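PDB 3B4U: dihydrodipicolinate synthase from Agrobacterium tumefaciens, which probably catalyses the Schiff-base condensation of pyruvate with aspartate semialdehyde that opens the diaminopimelate route to lysine. Local coordinates for residues V21-D24 with A25-H29; A68-P72 with S73-T77; V151-V154 with G155-A159; Q219-R222 with A223-D227. All blocks are in the same frame, centred on the assembly; numbering follows the deposited sequence.

Contact 1 (V21-D24 with A25-H29); sequences VDID and AMIAH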
loop_
_atom_site.group_PDB
_atom_site.type_symbol
_atom_site.label_atom_id
_atom_site.label_comp_id
_atom_site.label_asym_id
_atom_site.label_seq_id
_atom_site.Cartn_x
_atom_site.Cartn_y
_atom_site.Cartn_z
ATOM N N VAL B 21 -6.361 -8.744 -17.793
ATOM C CA VAL B 21 -5.795 -10.049 -17.482
ATOM C C VAL B 21 -6.202 -11.066 -18.531
ATOM O O VAL B 21 -7.360 -11.132 -18.911
ATOM C CB VAL B 21 -6.203 -10.468 -16.061
ATOM C CG1 VAL B 21 -5.757 -11.941 -15.759
ATOM C CG2 VAL B 21 -5.614 -9.508 -15.037
ATOM N N ASP B 22 -5.244 -11.841 -19.020
ATOM C CA ASP B 22 -5.526 -12.980 -19.914
ATOM C C ASP B 22 -5.859 -14.168 -19.065
ATOM O O ASP B 22 -5.002 -14.946 -18.660
ATOM C CB ASP B 22 -4.334 -13.240 -20.826
ATOM C CG ASP B 22 -4.634 -14.214 -21.931
ATOM O OD1 ASP B 22 -5.486 -15.082 -21.745
ATOM O OD2 ASP B 22 -3.968 -14.150 -22.987
ATOM N N ILE B 23 -7.133 -14.288 -18.736
ATOM C CA ILE B 23 -7.543 -15.282 -17.770
ATOM C C ILE B 23 -7.305 -16.712 -18.272
ATOM O O ILE B 23 -6.869 -17.575 -17.498
ATOM C CB ILE B 23 -9.015 -15.072 -17.343
ATOM C CG1 ILE B 23 -9.388 -15.998 -16.194
ATOM C CG2 ILE B 23 -9.999 -15.298 -18.508
ATOM C CD1 ILE B 23 -8.556 -15.857 -14.960
ATOM N N ASP B 24 -7.516 -16.971 -19.559
ATOM C CA ASP B 24 -7.259 -18.319 -20.055
ATOM C C ASP B 24 -5.788 -18.670 -19.954
ATOM O O ASP B 24 -5.468 -19.798 -19.562
ATOM C CB ASP B 24 -7.741 -18.486 -21.514
ATOM C CG ASP B 24 -9.255 -18.406 -21.666
ATOM O OD1 ASP B 24 -9.993 -18.506 -20.668
ATOM O OD2 ASP B 24 -9.692 -18.281 -22.833
ATOM N N ALA B 25 -4.918 -17.746 -20.317
ATOM C CA ALA B 25 -3.471 -17.986 -20.213
ATOM C C ALA B 25 -3.057 -18.182 -18.763
ATOM O O ALA B 25 -2.191 -19.028 -18.461
ATOM C CB ALA B 25 -2.679 -16.829 -20.811
ATOM N N MET B 26 -3.707 -17.453 -17.852
ATOM C CA MET B 26 -3.370 -17.549 -16.440
ATOM C C MET B 26 -3.725 -18.910 -15.879
ATOM O O MET B 26 -2.937 -19.534 -15.160
ATOM C CB MET B 26 -4.068 -16.428 -15.687
ATOM C CG MET B 26 -3.597 -16.268 -14.273
ATOM S SD MET B 26 -4.480 -14.741 -13.478
ATOM C CE MET B 26 -3.767 -14.882 -11.690
ATOM N N ILE B 27 -4.922 -19.376 -16.228
ATOM C CA ILE B 27 -5.380 -20.676 -15.776
ATOM C C ILE B 27 -4.514 -21.786 -16.373
ATOM O O ILE B 27 -4.159 -22.733 -15.704
ATOM C CB ILE B 27 -6.876 -20.863 -16.100
ATOM C CG1 ILE B 27 -7.683 -19.942 -15.186
ATOM C CG2 ILE B 27 -7.306 -22.289 -15.960
ATOM C CD1 ILE B 27 -9.138 -19.736 -15.567
ATOM N N ALA B 28 -4.186 -21.674 -17.652
ATOM C CA ALA B 28 -3.328 -22.682 -18.298
ATOM C C ALA B 28 -1.932 -22.741 -17.648
ATOM O O ALA B 28 -1.375 -23.823 -17.451
ATOM C CB ALA B 28 -3.233 -22.406 -19.816
ATOM N N HIS B 29 -1.415 -21.582 -17.286
ATOM C CA HIS B 29 -0.142 -21.515 -16.586
ATOM C C HIS B 29 -0.244 -22.158 -15.207
ATOM O O HIS B 29 0.630 -22.932 -14.819
ATOM C CB HIS B 29 0.344 -20.066 -16.535
ATOM C CG HIS B 29 1.623 -19.897 -15.817
ATOM N ND1 HIS B 29 2.782 -20.521 -16.210
ATOM C CD2 HIS B 29 1.908 -19.154 -14.725
ATOM C CE1 HIS B 29 3.737 -20.161 -15.364
ATOM N NE2 HIS B 29 3.243 -19.335 -14.449
#
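The side chain of I23 lies over that of I27, one helical turn on, with CG1 of I23 3.8 Å from CD1 of I27. Both belong to the first turns of helix 23-35, the helix of the beta-alpha-beta unit that links strands 6-10 and 40-43 of the TIM barrel. I23 CG1 stands anti to the backbone N (chi1 -172°), beside its own carbonyl carbon, which sends the branch forward along the helix to the ethyl arm of I27. The two side chains meet at a slant, and I27 CG1 also rests 3.4 Å from I23 O. Next to this pair, V21 comes from the loop before the helix and sets CG1 against the sulfur of M26, 3.8 Å from SD. The extended M26 chain touches I61 and F65 of helix 57-67; I27 touches F65 too, and I23 touches S64, so this face of the turn packs on the neighbouring helix. D22 is the N-cap, just before the helix; D22 O accepts M26 N at 2.9 Å, and I23 O and D24 O take I27 N and A28 N in the regular i to i+4 pattern. D22 is also the centre of an inverse gamma turn, which folds the incoming chain, and its OD2 has K16 as a long, weak ionic partner. The cap itself is made by D22 OD1, which accepts from A25 N at 3.1 Å; the bond is straight at the hydrogen (164°) but reaches OD1 from above the carboxylate plane, while A25 CB sits 3.4 Å from the same oxygen.

Contact 2 (A68-P72 with S73-T77); sequences AGIAP and SRIVT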
loop_
_atom_site.group_PDB
_atom_site.type_symbol
_atom_site.label_atom_id
_atom_site.label_comp_id
_atom_site.label_asym_id
_atom_site.label_seq_id
_atom_site.Cartn_x
_atom_site.Cartn_y
_atom_site.Cartn_z
ATOM N N ALA B 68 -13.170 -23.054 -13.892
ATOM C CA ALA B 68 -12.276 -23.822 -14.754
ATOM C C ALA B 68 -11.841 -25.142 -14.083
ATOM O O ALA B 68 -11.066 -25.895 -14.647
ATOM C CB ALA B 68 -11.065 -22.995 -15.142
ATOM N N GLY B 69 -12.247 -25.356 -12.856
ATOM C CA GLY B 69 -12.080 -26.654 -12.234
ATOM C C GLY B 69 -10.853 -26.853 -11.399
ATOM O O GLY B 69 -10.631 -27.961 -10.952
ATOM N N ILE B 70 -10.076 -25.802 -11.184
ATOM C CA ILE B 70 -8.968 -25.897 -10.257
ATOM C C ILE B 70 -9.549 -25.946 -8.850
ATOM O O ILE B 70 -10.382 -25.124 -8.479
ATOM C CB ILE B 70 -7.963 -24.739 -10.441
ATOM C CG1 ILE B 70 -7.244 -24.895 -11.786
ATOM C CG2 ILE B 70 -6.931 -24.743 -9.302
ATOM C CD1 ILE B 70 -6.401 -23.716 -12.203
ATOM N N ALA B 71 -9.151 -26.936 -8.074
ATOM C CA ALA B 71 -9.704 -27.112 -6.738
ATOM C C ALA B 71 -9.378 -25.902 -5.871
ATOM O O ALA B 71 -8.216 -25.499 -5.814
ATOM C CB ALA B 71 -9.102 -28.375 -6.100
ATOM N N PRO B 72 -10.362 -25.339 -5.150
ATOM C CA PRO B 72 -10.043 -24.243 -4.240
ATOM C C PRO B 72 -8.935 -24.592 -3.241
ATOM O O PRO B 72 -8.144 -23.723 -2.883
ATOM C CB PRO B 72 -11.384 -23.982 -3.543
ATOM C CG PRO B 72 -12.422 -24.318 -4.538
ATOM C CD PRO B 72 -11.818 -25.528 -5.292
ATOM N N SER B 73 -8.863 -25.847 -2.805
ATOM C CA SER B 73 -7.809 -26.271 -1.909
ATOM C C SER B 73 -6.416 -26.271 -2.504
ATOM O O SER B 73 -5.441 -26.481 -1.779
ATOM C CB SER B 73 -8.136 -27.637 -1.337
ATOM O OG SER B 73 -8.193 -28.612 -2.354
ATOM N N ARG B 74 -6.314 -26.034 -3.808
ATOM C CA ARG B 74 -5.036 -25.829 -4.467
ATOM C C ARG B 74 -4.783 -24.364 -4.812
ATOM O O ARG B 74 -3.853 -24.079 -5.553
ATOM C CB ARG B 74 -4.928 -26.711 -5.706
ATOM C CG ARG B 74 -4.836 -28.198 -5.324
ATOM C CD ARG B 74 -4.552 -29.060 -6.493
ATOM N NE ARG B 74 -4.518 -30.457 -6.098
ATOM C CZ ARG B 74 -5.368 -31.414 -6.500
ATOM N NH1 ARG B 74 -6.395 -31.200 -7.351
ATOM N NH2 ARG B 74 -5.160 -32.630 -6.042
ATOM N N ILE B 75 -5.548 -23.450 -4.209
ATOM C CA ILE B 75 -5.403 -22.020 -4.449
ATOM C C ILE B 75 -5.139 -21.318 -3.134
ATOM O O ILE B 75 -5.846 -21.497 -2.147
ATOM C CB ILE B 75 -6.672 -21.429 -5.086
ATOM C CG1 ILE B 75 -6.954 -22.101 -6.421
ATOM C CG2 ILE B 75 -6.541 -19.913 -5.267
ATOM C CD1 ILE B 75 -8.288 -21.712 -7.050
ATOM N N VAL B 76 -4.091 -20.503 -3.117
ATOM C CA VAL B 76 -3.777 -19.561 -2.039
ATOM C C VAL B 76 -3.998 -18.169 -2.613
ATOM O O VAL B 76 -3.641 -17.927 -3.766
ATOM C CB VAL B 76 -2.313 -19.736 -1.582
ATOM C CG1 VAL B 76 -1.896 -18.706 -0.543
ATOM C CG2 VAL B 76 -2.083 -21.167 -1.071
ATOM N N THR B 77 -4.596 -17.244 -1.858
ATOM C CA THR B 77 -4.764 -15.881 -2.337
ATOM C C THR B 77 -3.959 -14.902 -1.516
ATOM O O THR B 77 -4.120 -14.825 -0.286
ATOM C CB THR B 77 -6.236 -15.464 -2.349
ATOM O OG1 THR B 77 -6.778 -15.549 -1.039
ATOM C CG2 THR B 77 -7.048 -16.345 -3.255
#
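I75 reaches back over the preceding turn to I70, and each carbon along its longer branch meets something. CB lies 3.5 Å from P72 O, the carbonyl that also accepts the I75 backbone N. CG1 comes next, beside the backbone N and opposite the carbonyl carbon (chi1 -60°), and this turn brings it to A71 O and, 3.9 Å away, to I70 CG2. The CD1 tip continues past the same methyl, 4.0 Å from I70 CG2. The two isoleucines cross at about a right angle, the CG2 methyl of I70 meeting the CG1-CD1 branch of I75. Between them the chain makes a tight 3-10 turn at P72 and S73: A71 O accepts from R74 N at 2.8 Å and P72 O from I75 N at 2.9 Å, both donors standing well above the carbonyl planes. On the outer side, A71 CB lies near S73 OG and R74 NH1. This is the alpha-to-beta connection of a TIM barrel, leading from the Schellman motif at G69, which ends helix 57-67, into strand 75-79. I70 also touches I27 and F65, while I75 touches L62 and L43, so the pair continues the helix-sheet core. The chemistry is thus divided: apolar branches close the inner side of the turn, and two backbone bonds satisfy the carbonyls that shape it.

Contact 3 (V151-V154 with G155-A159); sequences VELV and GRLKA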
loop_
_atom_site.group_PDB
_atom_site.type_symbol
_atom_site.label_atom_id
_atom_site.label_comp_id
_atom_site.label_asym_id
_atom_site.label_seq_id
_atom_site.Cartn_x
_atom_site.Cartn_y
_atom_site.Cartn_z
ATOM N N VAL B 151 9.918 -12.342 15.146
ATOM C CA VAL B 151 9.666 -13.637 15.761
ATOM C C VAL B 151 8.713 -13.498 16.938
ATOM O O VAL B 151 7.790 -14.295 17.113
ATOM C CB VAL B 151 10.994 -14.321 16.172
ATOM C CG1 VAL B 151 10.724 -15.612 16.928
ATOM C CG2 VAL B 151 11.879 -14.567 14.927
ATOM N N GLU B 152 8.902 -12.448 17.727
ATOM C CA GLU B 152 8.072 -12.191 18.889
ATOM C C GLU B 152 6.607 -11.946 18.471
ATOM O O GLU B 152 5.674 -12.468 19.086
ATOM C CB GLU B 152 8.656 -11.002 19.653
ATOM C CG GLU B 152 10.003 -11.301 20.325
ATOM C CD GLU B 152 11.293 -11.254 19.436
ATOM O OE1 GLU B 152 11.364 -10.882 18.222
ATOM O OE2 GLU B 152 12.334 -11.598 20.025
ATOM N N LEU B 153 6.406 -11.148 17.424
ATOM C CA LEU B 153 5.059 -10.902 16.914
ATOM C C LEU B 153 4.423 -12.186 16.434
ATOM O O LEU B 153 3.266 -12.449 16.721
ATOM C CB LEU B 153 5.108 -9.863 15.792
ATOM C CG LEU B 153 3.731 -9.614 15.164
ATOM C CD1 LEU B 153 2.698 -9.051 16.154
ATOM C CD2 LEU B 153 3.884 -8.682 13.972
ATOM N N VAL B 154 5.171 -12.986 15.669
ATOM C CA VAL B 154 4.643 -14.283 15.197
ATOM C C VAL B 154 4.192 -15.113 16.407
ATOM O O VAL B 154 3.121 -15.683 16.377
ATOM C CB VAL B 154 5.653 -15.022 14.344
ATOM C CG1 VAL B 154 5.184 -16.423 14.067
ATOM C CG2 VAL B 154 5.916 -14.270 13.027
ATOM N N GLY B 155 4.978 -15.116 17.487
ATOM C CA GLY B 155 4.599 -15.865 18.698
ATOM C C GLY B 155 3.315 -15.338 19.307
ATOM O O GLY B 155 2.487 -16.115 19.733
ATOM N N ARG B 156 3.147 -14.019 19.382
ATOM C CA ARG B 156 1.930 -13.422 19.900
ATOM C C ARG B 156 0.733 -13.810 19.061
ATOM O O ARG B 156 -0.338 -14.085 19.551
ATOM C CB ARG B 156 2.049 -11.906 20.057
ATOM C CG ARG B 156 3.077 -11.491 21.100
ATOM C CD ARG B 156 3.458 -10.035 20.990
ATOM N NE ARG B 156 2.343 -9.170 21.352
ATOM C CZ ARG B 156 2.377 -7.843 21.260
ATOM N NH1 ARG B 156 3.403 -7.226 20.692
ATOM N NH2 ARG B 156 1.365 -7.118 21.689
ATOM N N LEU B 157 0.896 -13.793 17.735
ATOM C CA LEU B 157 -0.183 -14.161 16.836
ATOM C C LEU B 157 -0.549 -15.638 16.974
ATOM O O LEU B 157 -1.724 -15.985 17.003
ATOM C CB LEU B 157 0.199 -13.827 15.393
ATOM C CG LEU B 157 0.322 -12.334 15.086
ATOM C CD1 LEU B 157 0.953 -12.147 13.674
ATOM C CD2 LEU B 157 -0.984 -11.632 15.200
ATOM N N LYS B 158 0.459 -16.496 17.009
ATOM C CA LYS B 158 0.217 -17.934 17.152
ATOM C C LYS B 158 -0.504 -18.242 18.453
ATOM O O LYS B 158 -1.417 -19.050 18.481
ATOM C CB LYS B 158 1.544 -18.665 17.096
ATOM C CG LYS B 158 1.440 -20.157 17.114
ATOM C CD LYS B 158 2.801 -20.821 17.055
ATOM C CE LYS B 158 3.434 -21.043 18.432
ATOM N NZ LYS B 158 4.803 -21.619 18.273
ATOM N N ALA B 159 -0.081 -17.606 19.541
ATOM C CA ALA B 159 -0.683 -17.847 20.864
ATOM C C ALA B 159 -2.128 -17.409 20.897
ATOM O O ALA B 159 -2.967 -18.100 21.465
ATOM C CB ALA B 159 0.129 -17.131 21.943
#
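K158 N donates to V154 O at 2.9 Å with an angle of 166° at the hydrogen; with L157 N to L153 O it is one of the two shortest of four i to i+4 bonds that run through helix 151-160, one of the outer helices of the TIM barrel. V151 and E152 each offer a carbonyl in the same way, to G155 and R156. The apolar side of the helix is carried by L153 and L157, one turn apart: L153 CG is 4.0 Å from L157 CD1, and the two side chains slant across each other. L153 reaches forward because its CG lies opposite the backbone N (chi1 177°). The pair faces helix 115-129, where L153 meets L118 and L157 meets F119 and F122; V154 and L157 also touch V168 and V165 of strand 165-170. Charged ends have other partners: R156 reaches D116 of helix 115-129, and K158 reaches H185, the last residue of helix 175-185, and D187 just beyond it. The aliphatic part of R156 stays close to the turn before it, its CG 3.4 Å from E152 O.

Contact 4 (Q219-R222 with A223-D227); sequences QEVR and AMAVD
Near the end of helix 218-225, V221 O and R222 O each accept one good bond and one weak one: V221 O takes A225 N at 2.8 Å and, weakly, M224 N, while R222 O takes V226 N at 2.8 Å and, weakly, D227 N. The helix follows strand 208-211, the eighth strand of the TIM barrel, and packs on it through V221 and A225, which also touch L7 of the first strand. The main side-chain contact is R222 with V226. Extended from CG to NE and directed opposite its backbone N (chi1 -174°), R222 passes the valine at a slant, CG 3.9 Å from V226 CG2. Farther out, the same methyl lies 3.9 Å above the guanidinium plane toward its rim, and V226 CG1 reaches NH2 at 3.8 Å over a face. NH1 also has a salt bridge to D39 and a hydrogen bond to G37 O, which would help fix the group's rotation. M224 touches I234 of helix 232-240, and its CG lies 3.6 Å from E220 O. The side chains of R222 and D227 do not pair directly; one water joins them, accepting from R222 NH2 at 3.1 Å and donating to D227 OD1 at 2.9 Å.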
loop_
_atom_site.group_PDB
_atom_site.type_symbol
_atom_site.label_atom_id
_atom_site.label_comp_id
_atom_site.label_asym_id
_atom_site.label_seq_id
_atom_site.Cartn_x
_atom_site.Cartn_y
_atom_site.Cartn_z
ATOM N N GLN B 219 10.062 -28.276 -11.206
ATOM C CA GLN B 219 10.654 -29.478 -10.636
ATOM C C GLN B 219 11.894 -29.186 -9.807
ATOM O O GLN B 219 12.105 -29.784 -8.752
ATOM C CB GLN B 219 10.975 -30.486 -11.741
ATOM C CG GLN B 219 9.792 -31.329 -12.123
ATOM C CD GLN B 219 9.476 -32.336 -11.035
ATOM O OE1 GLN B 219 10.328 -33.172 -10.686
ATOM N NE2 GLN B 219 8.266 -32.308 -10.512
ATOM N N GLU B 220 12.701 -28.257 -10.276
ATOM C CA GLU B 220 13.927 -27.929 -9.571
ATOM C C GLU B 220 13.642 -27.301 -8.207
ATOM O O GLU B 220 14.264 -27.621 -7.195
ATOM C CB GLU B 220 14.810 -26.982 -10.406
ATOM C CG GLU B 220 15.399 -27.616 -11.664
ATOM C CD GLU B 220 14.473 -27.731 -12.856
ATOM O OE1 GLU B 220 13.296 -27.298 -12.802
ATOM O OE2 GLU B 220 14.945 -28.284 -13.868
ATOM N N VAL B 221 12.666 -26.410 -8.157
ATOM C CA VAL B 221 12.272 -25.814 -6.883
ATOM C C VAL B 221 11.610 -26.858 -5.987
ATOM O O VAL B 221 11.815 -26.836 -4.782
ATOM C CB VAL B 221 11.414 -24.543 -7.056
ATOM C CG1 VAL B 221 11.040 -23.979 -5.699
ATOM C CG2 VAL B 221 12.168 -23.479 -7.882
ATOM N N ARG B 222 10.812 -27.768 -6.550
ATOM C CA ARG B 222 10.194 -28.802 -5.723
ATOM C C ARG B 222 11.227 -29.631 -4.959
ATOM O O ARG B 222 11.040 -29.960 -3.798
ATOM C CB ARG B 222 9.280 -29.687 -6.575
ATOM C CG ARG B 222 8.508 -30.663 -5.724
ATOM C CD ARG B 222 7.654 -31.644 -6.530
ATOM N NE ARG B 222 7.053 -32.624 -5.624
ATOM C CZ ARG B 222 6.001 -32.432 -4.847
ATOM N NH1 ARG B 222 5.261 -31.310 -4.901
ATOM N NH2 ARG B 222 5.684 -33.386 -3.989
ATOM N N ALA B 223 12.335 -29.940 -5.620
ATOM C CA ALA B 223 13.374 -30.751 -4.972
ATOM C C ALA B 223 13.907 -30.032 -3.744
ATOM O O ALA B 223 14.285 -30.672 -2.767
ATOM C CB ALA B 223 14.469 -31.058 -5.953
ATOM N N MET B 224 13.941 -28.707 -3.776
ATOM C CA MET B 224 14.386 -27.903 -2.655
ATOM C C MET B 224 13.288 -27.756 -1.587
ATOM O O MET B 224 13.507 -28.029 -0.408
ATOM C CB MET B 224 14.787 -26.505 -3.142
ATOM C CG MET B 224 15.877 -26.486 -4.204
ATOM S SD MET B 224 16.045 -24.824 -5.128
ATOM C CE MET B 224 17.010 -23.939 -3.840
ATOM N N ALA B 225 12.104 -27.336 -2.011
ATOM C CA ALA B 225 11.014 -26.924 -1.122
ATOM C C ALA B 225 10.346 -28.107 -0.458
ATOM O O ALA B 225 9.852 -27.974 0.660
ATOM C CB ALA B 225 9.958 -26.126 -1.921
ATOM N N VAL B 226 10.286 -29.249 -1.155
ATOM C CA VAL B 226 9.602 -30.437 -0.644
ATOM C C VAL B 226 10.626 -31.451 -0.188
ATOM O O VAL B 226 10.519 -31.980 0.923
ATOM C CB VAL B 226 8.625 -31.016 -1.697
ATOM C CG1 VAL B 226 7.988 -32.330 -1.197
ATOM C CG2 VAL B 226 7.569 -29.982 -2.021
ATOM N N ASP B 227 11.622 -31.744 -1.025
ATOM C CA ASP B 227 12.566 -32.829 -0.746
ATOM C C ASP B 227 13.788 -32.384 0.051
ATOM O O ASP B 227 14.571 -33.230 0.482
ATOM C CB ASP B 227 12.992 -33.523 -2.037
ATOM C CG ASP B 227 11.849 -34.103 -2.815
ATOM O OD1 ASP B 227 10.769 -34.362 -2.245
ATOM O OD2 ASP B 227 12.056 -34.300 -4.025
HETATM O O HOH W 1 8.294 -35.041 -3.664
#

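Contacts 1, 3 and 4 lie on outer helices of one TIM barrel or at their ends; contact 2 runs from a helix-strand connection into strand 75-79. Contacts 1 and 2 are neighbours, their centres 14 Å apart, and they touch: I27 CD1 is 3.8 Å from A68 CB, and I27 CG2 is 4.1 Å from I70 CD1, so the start of helix 23-35 packs on the loop that leaves helix 57-67. Contact 4 stands apart, its nearest atoms about 10 Å from contact 2 and about 11 Å from contact 1. Contact 3 is across the barrel from contact 1, with centres about 37 Å apart. The family's active site lies at the C-terminal ends of the strands; contact 2, where strand 75-79 begins, is thus probably at the opposite end.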